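Local atomic coordinates of N6 adenine specific DNA methylase (Encephalitozoon cuniculi, PDB entry 3Q87), a protein that probably transfers a methyl group from S-adenosylmethionine to the translation termination factor eRF1, as the catalytic subunit of the Mtq2-Trm112 complex. Residues D15-E20 and R144-R149; P87-D91 and L122-N127; L102-I107 and A126-V132. All blocks are in the same frame, centred on the assembly; numbering follows the deposited sequence.

How the interactions relate
Interaction 1 ties helix 8-20 to strand 142-150, an outermost strand of the mixed sheet. Interactions 2 and 3 lie next to each other, with centres about 6 Å apart, and share Ala126 and Asn127. The centre of interaction 1 is about 17 Å from that of interaction 2 and about 18 Å from that of interaction 3. Along the chain interactions 2 and 3 are both nested inside the loop closed by interaction 1, and their own segments alternate. Interactions 2 and 3 join the loop after strand 81-84 and the start of helix 105-113 to the end of strand 118-124 and what follows it, beside the S-adenosylmethionine pocket. Interaction 1 packs the surface at the sheet edge.

Interaction 1 of 3, residues D15-E20 and R144-R149; sequences DALERE and RILKVR
The Arg149 guanidinium meets Asp15 at its edge, and Asp15 OD2 lies close to the guanidinium plane. NH1 and NH2 of Arg149 both bond end-on to that one oxygen. The Arg149 NH1 to Asp15 OD2 distance is 3.1 Å, with an angle of 149° at the hydrogen. The NH2 donor uses the anti lone pair; NH1 comes from the same side but well out of the carboxylate plane. Because both nitrogens share OD2, the grip is forked and not a two-by-two pair; the planes are 59° apart. The Arg19 guanidinium is modelled with Asp15 O and Ala16 CA over one face, but its position against Lys147 is doubtful. Leu146 CD2 lies over a face of the Arg144 guanidinium. Leu146 CD1 packs 3.7 Å from Glu20 CD and 4.3 Å from Ala16 CB. A bend at the second torsion of Glu20 (chi2 -72°) brings its CG and CD against that methyl, and its OE1 is held by Lys160 and Tyr120. Glu20 OE2 is 4.2 Å from Arg144 NH2, too far for a salt bridge. The contact is a surface one: one salt bridge and a small apolar patch join helix to strand, and Asp15 probably offsets part of the local positive charge.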
# COMPACT_ATOMS: atom_id res chain seq x y z
N ASP B 15 -2.30 -8.61 17.33
CA ASP B 15 -2.24 -9.92 17.96
C ASP B 15 -2.73 -11.00 17.00
O ASP B 15 -2.10 -12.05 16.86
CB ASP B 15 -3.06 -9.97 19.26
CG ASP B 15 -2.34 -9.31 20.44
OD1 ASP B 15 -1.14 -8.95 20.31
OD2 ASP B 15 -2.98 -9.15 21.50
N ALA B 16 -3.84 -10.74 16.31
CA ALA B 16 -4.35 -11.72 15.35
C ALA B 16 -3.39 -11.95 14.17
O ALA B 16 -3.21 -13.09 13.72
CB ALA B 16 -5.73 -11.34 14.87
N LEU B 17 -2.78 -10.87 13.66
CA LEU B 17 -1.82 -10.96 12.57
C LEU B 17 -0.62 -11.80 13.00
O LEU B 17 -0.07 -12.58 12.23
CB LEU B 17 -1.34 -9.57 12.14
CG LEU B 17 -2.38 -8.69 11.43
CD1 LEU B 17 -1.88 -7.27 11.30
CD2 LEU B 17 -2.74 -9.26 10.07
N GLU B 18 -0.23 -11.62 14.25
CA GLU B 18 0.92 -12.33 14.77
C GLU B 18 0.68 -13.84 14.75
O GLU B 18 1.58 -14.60 14.39
CB GLU B 18 1.24 -11.85 16.19
CG GLU B 18 2.57 -12.34 16.70
CD GLU B 18 3.72 -11.93 15.81
OE1 GLU B 18 3.61 -10.88 15.12
OE2 GLU B 18 4.74 -12.65 15.79
N ARG B 19 -0.52 -14.26 15.11
CA ARG B 19 -0.83 -15.68 15.21
C ARG B 19 -0.93 -16.32 13.83
O ARG B 19 -0.62 -17.50 13.67
CB ARG B 19 -2.11 -15.92 16.01
CG ARG B 19 -2.08 -15.28 17.39
CD ARG B 19 -3.26 -15.70 18.25
NE ARG B 19 -3.83 -14.55 18.95
CZ ARG B 19 -5.01 -13.99 18.65
NH1 ARG B 19 -5.75 -14.48 17.66
NH2 ARG B 19 -5.44 -12.95 19.34
N GLU B 20 -1.36 -15.52 12.85
CA GLU B 20 -1.43 -15.97 11.47
C GLU B 20 -0.05 -16.24 10.89
O GLU B 20 0.11 -17.07 10.01
CB GLU B 20 -2.14 -14.92 10.61
CG GLU B 20 -3.62 -14.79 10.87
CD GLU B 20 -4.39 -15.97 10.33
OE1 GLU B 20 -5.07 -15.80 9.30
OE2 GLU B 20 -4.30 -17.06 10.94
N ARG B 144 -14.11 -15.37 7.80
CA ARG B 144 -14.32 -15.85 9.16
C ARG B 144 -13.87 -14.80 10.15
O ARG B 144 -12.99 -13.99 9.85
CB ARG B 144 -13.62 -17.18 9.42
CG ARG B 144 -12.10 -17.15 9.38
CD ARG B 144 -11.57 -18.56 9.54
NE ARG B 144 -10.11 -18.61 9.66
CZ ARG B 144 -9.46 -18.72 10.81
NH1 ARG B 144 -10.13 -18.77 11.96
NH2 ARG B 144 -8.13 -18.76 10.82
N ILE B 145 -14.51 -14.80 11.32
CA ILE B 145 -14.14 -13.88 12.39
C ILE B 145 -12.95 -14.44 13.15
O ILE B 145 -13.10 -15.33 13.98
CB ILE B 145 -15.32 -13.66 13.35
CG1 ILE B 145 -16.46 -12.96 12.61
CG2 ILE B 145 -14.89 -12.85 14.56
CD1 ILE B 145 -17.64 -12.61 13.49
N LEU B 146 -11.77 -13.92 12.85
CA LEU B 146 -10.54 -14.44 13.44
C LEU B 146 -10.51 -14.28 14.95
O LEU B 146 -10.02 -15.16 15.67
CB LEU B 146 -9.32 -13.73 12.84
CG LEU B 146 -8.47 -14.52 11.85
CD1 LEU B 146 -7.10 -13.87 11.70
CD2 LEU B 146 -8.31 -15.93 12.33
N LYS B 147 -11.01 -13.16 15.44
CA LYS B 147 -10.91 -12.87 16.86
C LYS B 147 -11.96 -11.88 17.31
O LYS B 147 -12.29 -10.94 16.59
CB LYS B 147 -9.52 -12.34 17.22
CG LYS B 147 -9.46 -11.76 18.63
CD LYS B 147 -8.16 -12.12 19.32
CE LYS B 147 -8.37 -12.21 20.84
NZ LYS B 147 -7.26 -12.94 21.54
N VAL B 148 -12.50 -12.11 18.50
CA VAL B 148 -13.42 -11.18 19.13
C VAL B 148 -12.81 -10.78 20.46
O VAL B 148 -12.22 -11.61 21.15
CB VAL B 148 -14.79 -11.81 19.38
CG1 VAL B 148 -15.77 -10.75 19.85
CG2 VAL B 148 -15.30 -12.47 18.11
N ARG B 149 -12.92 -9.50 20.81
CA ARG B 149 -12.30 -9.02 22.03
C ARG B 149 -12.99 -7.75 22.50
O ARG B 149 -13.17 -6.80 21.74
CB ARG B 149 -10.80 -8.77 21.80
CG ARG B 149 -10.02 -8.42 23.06
CD ARG B 149 -8.59 -8.07 22.75
NE ARG B 149 -7.79 -9.24 22.38
CZ ARG B 149 -6.49 -9.21 22.09
NH1 ARG B 149 -5.82 -8.07 22.13
NH2 ARG B 149 -5.85 -10.33 21.77

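Interaction 2 of 3, residues P87-D91 and L122-N127. With SAM (S-adenosylmethionine), chain D.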
# COMPACT_ATOMS: atom_id res chain seq x y z
N PRO B 87 -11.61 3.78 9.69
CA PRO B 87 -12.40 4.75 10.47
C PRO B 87 -13.76 4.14 10.70
O PRO B 87 -14.50 3.96 9.74
CB PRO B 87 -12.59 5.94 9.52
CG PRO B 87 -11.84 5.61 8.27
CD PRO B 87 -11.41 4.20 8.29
N TYR B 88 -14.10 3.80 11.93
CA TYR B 88 -15.27 2.99 12.17
C TYR B 88 -16.29 3.65 13.11
O TYR B 88 -17.28 3.03 13.49
CB TYR B 88 -14.84 1.62 12.71
CG TYR B 88 -14.04 1.66 14.00
CD1 TYR B 88 -14.60 2.16 15.17
CD2 TYR B 88 -12.73 1.16 14.06
CE1 TYR B 88 -13.88 2.20 16.36
CE2 TYR B 88 -12.00 1.18 15.25
CZ TYR B 88 -12.58 1.70 16.39
OH TYR B 88 -11.88 1.74 17.57
N VAL B 89 -16.05 4.90 13.48
CA VAL B 89 -16.87 5.56 14.50
C VAL B 89 -18.17 6.12 13.91
O VAL B 89 -18.13 6.97 13.02
CB VAL B 89 -16.11 6.69 15.21
CG1 VAL B 89 -17.03 7.38 16.24
CG2 VAL B 89 -14.85 6.15 15.88
N PRO B 90 -19.32 5.64 14.41
CA PRO B 90 -20.63 5.99 13.86
C PRO B 90 -20.98 7.45 14.05
O PRO B 90 -20.57 8.05 15.04
CB PRO B 90 -21.60 5.13 14.69
CG PRO B 90 -20.76 4.08 15.33
CD PRO B 90 -19.43 4.72 15.56
N ASP B 91 -21.71 8.02 13.09
CA ASP B 91 -22.34 9.33 13.23
C ASP B 91 -21.38 10.52 13.27
O ASP B 91 -21.75 11.62 13.68
CB ASP B 91 -23.27 9.35 14.45
CG ASP B 91 -24.43 8.41 14.28
OD1 ASP B 91 -24.87 8.23 13.12
OD2 ASP B 91 -24.89 7.83 15.29
N LEU B 122 -10.71 -4.84 10.60
CA LEU B 122 -11.21 -4.66 11.95
C LEU B 122 -12.53 -3.91 11.91
O LEU B 122 -12.67 -2.93 11.18
CB LEU B 122 -10.20 -3.92 12.84
CG LEU B 122 -10.64 -3.72 14.31
CD1 LEU B 122 -9.44 -3.57 15.20
CD2 LEU B 122 -11.58 -2.52 14.49
N VAL B 123 -13.48 -4.36 12.71
CA VAL B 123 -14.78 -3.75 12.78
C VAL B 123 -15.22 -3.76 14.24
O VAL B 123 -14.67 -4.50 15.03
CB VAL B 123 -15.78 -4.53 11.90
CG1 VAL B 123 -17.18 -4.20 12.28
CG2 VAL B 123 -15.53 -4.25 10.41
N ILE B 124 -16.18 -2.92 14.61
CA ILE B 124 -16.75 -2.99 15.96
C ILE B 124 -18.22 -3.40 15.90
O ILE B 124 -18.83 -3.38 14.85
CB ILE B 124 -16.58 -1.66 16.72
CG1 ILE B 124 -17.31 -0.53 16.01
CG2 ILE B 124 -15.10 -1.34 16.91
CD1 ILE B 124 -17.39 0.75 16.83
N GLU B 125 -18.78 -3.77 17.05
CA GLU B 125 -20.14 -4.28 17.10
C GLU B 125 -21.13 -3.32 16.44
O GLU B 125 -22.06 -3.74 15.75
CB GLU B 125 -20.55 -4.56 18.55
CG GLU B 125 -21.76 -5.46 18.71
CD GLU B 125 -21.89 -5.98 20.14
OE1 GLU B 125 -21.21 -6.97 20.49
OE2 GLU B 125 -22.67 -5.38 20.91
N ALA B 126 -20.92 -2.03 16.65
CA ALA B 126 -21.84 -1.03 16.11
C ALA B 126 -21.89 -1.00 14.57
O ALA B 126 -22.87 -0.55 13.98
CB ALA B 126 -21.52 0.34 16.67
N ASN B 127 -20.83 -1.49 13.92
CA ASN B 127 -20.80 -1.51 12.46
C ASN B 127 -21.70 -2.59 11.86
O ASN B 127 -21.92 -2.61 10.65
CB ASN B 127 -19.37 -1.70 11.95
CG ASN B 127 -18.43 -0.62 12.44
OD1 ASN B 127 -18.83 0.53 12.60
ND2 ASN B 127 -17.18 -0.98 12.67
N SAM D . -3.48 1.52 11.49
CA SAM D . -3.65 2.45 12.62
C SAM D . -3.89 1.63 13.90
O SAM D . -3.66 2.10 15.02
OXT SAM D . -4.31 0.48 13.85
CB SAM D . -4.73 3.55 12.40
CG SAM D . -6.24 3.21 12.34
SD SAM D . -7.44 4.61 12.32
CE SAM D . -8.87 3.92 13.18
C5' SAM D . -8.05 4.63 10.62
C4' SAM D . -6.98 5.22 9.71
O4' SAM D . -7.46 5.29 8.38
C3' SAM D . -6.58 6.63 10.12
O3' SAM D . -5.17 6.70 10.14
C2' SAM D . -7.12 7.51 9.01
O2' SAM D . -6.31 8.64 8.73
C1' SAM D . -7.12 6.55 7.85
N9 SAM D . -8.12 6.85 6.84
C8 SAM D . -9.35 7.45 6.99
N7 SAM D . -9.93 7.50 5.76
C5 SAM D . -9.08 6.93 4.86
C6 SAM D . -9.15 6.70 3.50
N6 SAM D . -10.23 7.08 2.82
N1 SAM D . -8.10 6.08 2.85
C2 SAM D . -6.97 5.68 3.54
N3 SAM D . -6.91 5.91 4.90
C4 SAM D . -7.94 6.52 5.53
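Tyr88 lays its ring against Leu122 and Ile124 of the strand. Its CG sits between the backbone N and the carbonyl carbon (chi1 59°), which turns one ring face to Ile124. Ile124 CG2 lies over this face, toward the rim, in a CH-pi contact 3.9 Å from the Tyr88 ring centroid and 15° off the normal, and limits the ring's rotation. Ile124 has the same kind of first torsion for CG1 (chi1 62°), which leaves CG2 over the ring while CD1 reaches Tyr88 CD1 at 3.5 Å. The two side chains cross at about a right angle. Leu122 CD2 touches another part of the ring, 3.8 Å from Tyr88 CE2. The bond from Tyr88 OH to Asp9 OD2 of helix 8-20 holds the far end in place. Pro90 CG touches Ala126 CB at 4.0 Å. On the ligand side, Pro87 CG is 3.4 Å from C8 of the S-adenosylmethionine adenine. Asn85, two residues before Pro87, is hydrogen-bonded to the same ligand. The loop 87-91 therefore runs between the cofactor and the end of strand 118-124. Helix 8-20 touches Leu122, helix 105-113 packs Val106 on Pro87, and strand 81-84 pairs with strand 118-124 through Phe84 and Leu122.

Interaction 3 of 3, residues L102-I107 and A126-V132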
# COMPACT_ATOMS: atom_id res chain seq x y z
N LEU B 102 -23.81 4.36 10.69
CA LEU B 102 -23.44 3.04 11.20
C LEU B 102 -21.92 2.88 11.40
O LEU B 102 -21.45 1.79 11.71
CB LEU B 102 -23.96 1.94 10.27
CG LEU B 102 -25.21 1.11 10.62
CD1 LEU B 102 -25.38 0.93 12.12
CD2 LEU B 102 -26.45 1.69 10.01
N GLY B 103 -21.18 3.97 11.21
CA GLY B 103 -19.72 3.92 11.20
C GLY B 103 -19.19 3.10 10.03
O GLY B 103 -18.02 2.66 10.04
N ARG B 104 -20.03 2.92 9.02
CA ARG B 104 -19.81 1.93 7.96
C ARG B 104 -19.46 2.49 6.58
O ARG B 104 -19.16 1.74 5.65
CB ARG B 104 -21.04 1.04 7.82
CG ARG B 104 -21.09 -0.09 8.82
CD ARG B 104 -20.52 -1.34 8.21
NE ARG B 104 -21.23 -1.64 6.97
CZ ARG B 104 -22.41 -2.25 6.92
NH1 ARG B 104 -23.01 -2.65 8.03
NH2 ARG B 104 -22.99 -2.48 5.75
N GLU B 105 -19.50 3.80 6.43
CA GLU B 105 -19.32 4.40 5.12
C GLU B 105 -17.97 4.11 4.46
O GLU B 105 -17.91 3.85 3.26
CB GLU B 105 -19.63 5.90 5.15
CG GLU B 105 -21.10 6.17 5.52
CD GLU B 105 -21.53 7.61 5.30
OE1 GLU B 105 -20.95 8.29 4.43
OE2 GLU B 105 -22.48 8.06 5.99
N VAL B 106 -16.88 4.15 5.23
CA VAL B 106 -15.57 3.86 4.64
C VAL B 106 -15.41 2.35 4.48
O VAL B 106 -14.93 1.87 3.45
CB VAL B 106 -14.40 4.46 5.46
CG1 VAL B 106 -13.07 4.24 4.72
CG2 VAL B 106 -14.61 5.95 5.67
N ILE B 107 -15.83 1.60 5.49
CA ILE B 107 -15.79 0.15 5.42
C ILE B 107 -16.48 -0.35 4.16
O ILE B 107 -15.95 -1.20 3.43
CB ILE B 107 -16.48 -0.48 6.66
CG1 ILE B 107 -15.60 -0.29 7.89
CG2 ILE B 107 -16.80 -1.97 6.41
CD1 ILE B 107 -16.37 -0.35 9.21
N ALA B 126 -20.92 -2.03 16.65
CA ALA B 126 -21.84 -1.03 16.11
C ALA B 126 -21.89 -1.00 14.57
O ALA B 126 -22.87 -0.55 13.98
CB ALA B 126 -21.52 0.34 16.67
N ASN B 127 -20.83 -1.49 13.92
CA ASN B 127 -20.80 -1.51 12.46
C ASN B 127 -21.70 -2.59 11.86
O ASN B 127 -21.92 -2.61 10.65
CB ASN B 127 -19.37 -1.70 11.95
CG ASN B 127 -18.43 -0.62 12.44
OD1 ASN B 127 -18.83 0.53 12.60
ND2 ASN B 127 -17.18 -0.98 12.67
N ARG B 128 -22.21 -3.48 12.71
CA ARG B 128 -23.00 -4.63 12.29
C ARG B 128 -22.15 -5.61 11.51
O ARG B 128 -22.27 -5.72 10.30
CB ARG B 128 -24.24 -4.21 11.50
CG ARG B 128 -25.29 -3.53 12.37
CD ARG B 128 -26.45 -2.97 11.54
NE ARG B 128 -27.53 -2.43 12.36
CZ ARG B 128 -28.56 -1.72 11.89
NH1 ARG B 128 -28.64 -1.45 10.59
NH2 ARG B 128 -29.50 -1.28 12.72
N PRO B 129 -21.27 -6.34 12.22
CA PRO B 129 -20.23 -7.20 11.66
C PRO B 129 -20.80 -8.20 10.67
O PRO B 129 -20.14 -8.55 9.68
CB PRO B 129 -19.68 -7.94 12.88
CG PRO B 129 -19.99 -7.06 14.02
CD PRO B 129 -21.28 -6.39 13.69
N LYS B 130 -22.03 -8.65 10.92
CA LYS B 130 -22.66 -9.64 10.06
C LYS B 130 -22.98 -9.08 8.69
O LYS B 130 -22.84 -9.77 7.69
CB LYS B 130 -23.93 -10.19 10.72
CG LYS B 130 -23.64 -11.07 11.92
CD LYS B 130 -24.89 -11.78 12.41
CE LYS B 130 -24.58 -12.66 13.61
NZ LYS B 130 -25.68 -13.61 13.90
N GLU B 131 -23.42 -7.83 8.63
CA GLU B 131 -23.64 -7.17 7.35
C GLU B 131 -22.31 -7.01 6.59
O GLU B 131 -22.28 -7.06 5.37
CB GLU B 131 -24.32 -5.82 7.53
CG GLU B 131 -25.72 -5.90 8.09
CD GLU B 131 -26.40 -4.54 8.20
OE1 GLU B 131 -25.81 -3.53 7.74
OE2 GLU B 131 -27.52 -4.48 8.75
N VAL B 132 -21.23 -6.80 7.33
CA VAL B 132 -19.91 -6.70 6.71
C VAL B 132 -19.51 -8.05 6.13
O VAL B 132 -19.08 -8.13 4.98
CB VAL B 132 -18.82 -6.20 7.71
CG1 VAL B 132 -17.46 -6.06 6.99
CG2 VAL B 132 -19.24 -4.87 8.36
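Arg104 NH1 reaches across to two acceptors, the backbone O of Asn127 and the carboxylate of Glu131. The bond from Arg104 NH1 to Asn127 O is 2.8 Å and nearly straight, at 166°, and it meets the carbonyl almost head-on. The second, from Arg104 NH1 to Glu131 OE1, is 2.9 Å and forms a salt bridge. It arrives on the anti side of the carboxylate, and the two flat groups are 89° apart. Both acceptors lie at the edge of the guanidinium, near its plane. Bends at the second torsion (chi2 -95°) and again at the third fold the Arg104 chain back to this point. Arg104 CD rests 3.8 Å from Val132 CG2. Ile107 packs on Val132, with Ile107 CG2 4.2 Å from Val132 CG1, and its CD1 also meets the Asn127 side chain. Leu102 CD1 lies over one face of the Arg128 guanidinium and 3.5 Å from Ala126 O. The CA of Asn127 makes a CH...O contact with Leu102 O at 3.4 Å.

In the next shell, Asp108 forms a salt bridge with Arg104 NE and so probably orients the guanidinium. Arg128, at the N-cap position of helix 129-138, has a long salt bridge to Glu131 and joins the network. Val132 also touches Ile159 of strand 155-162. The contact joins the starts of the helices before and after strand 118-124 in the chain, consistent with the alternating helices and strands of a Rossmann-like methyltransferase fold.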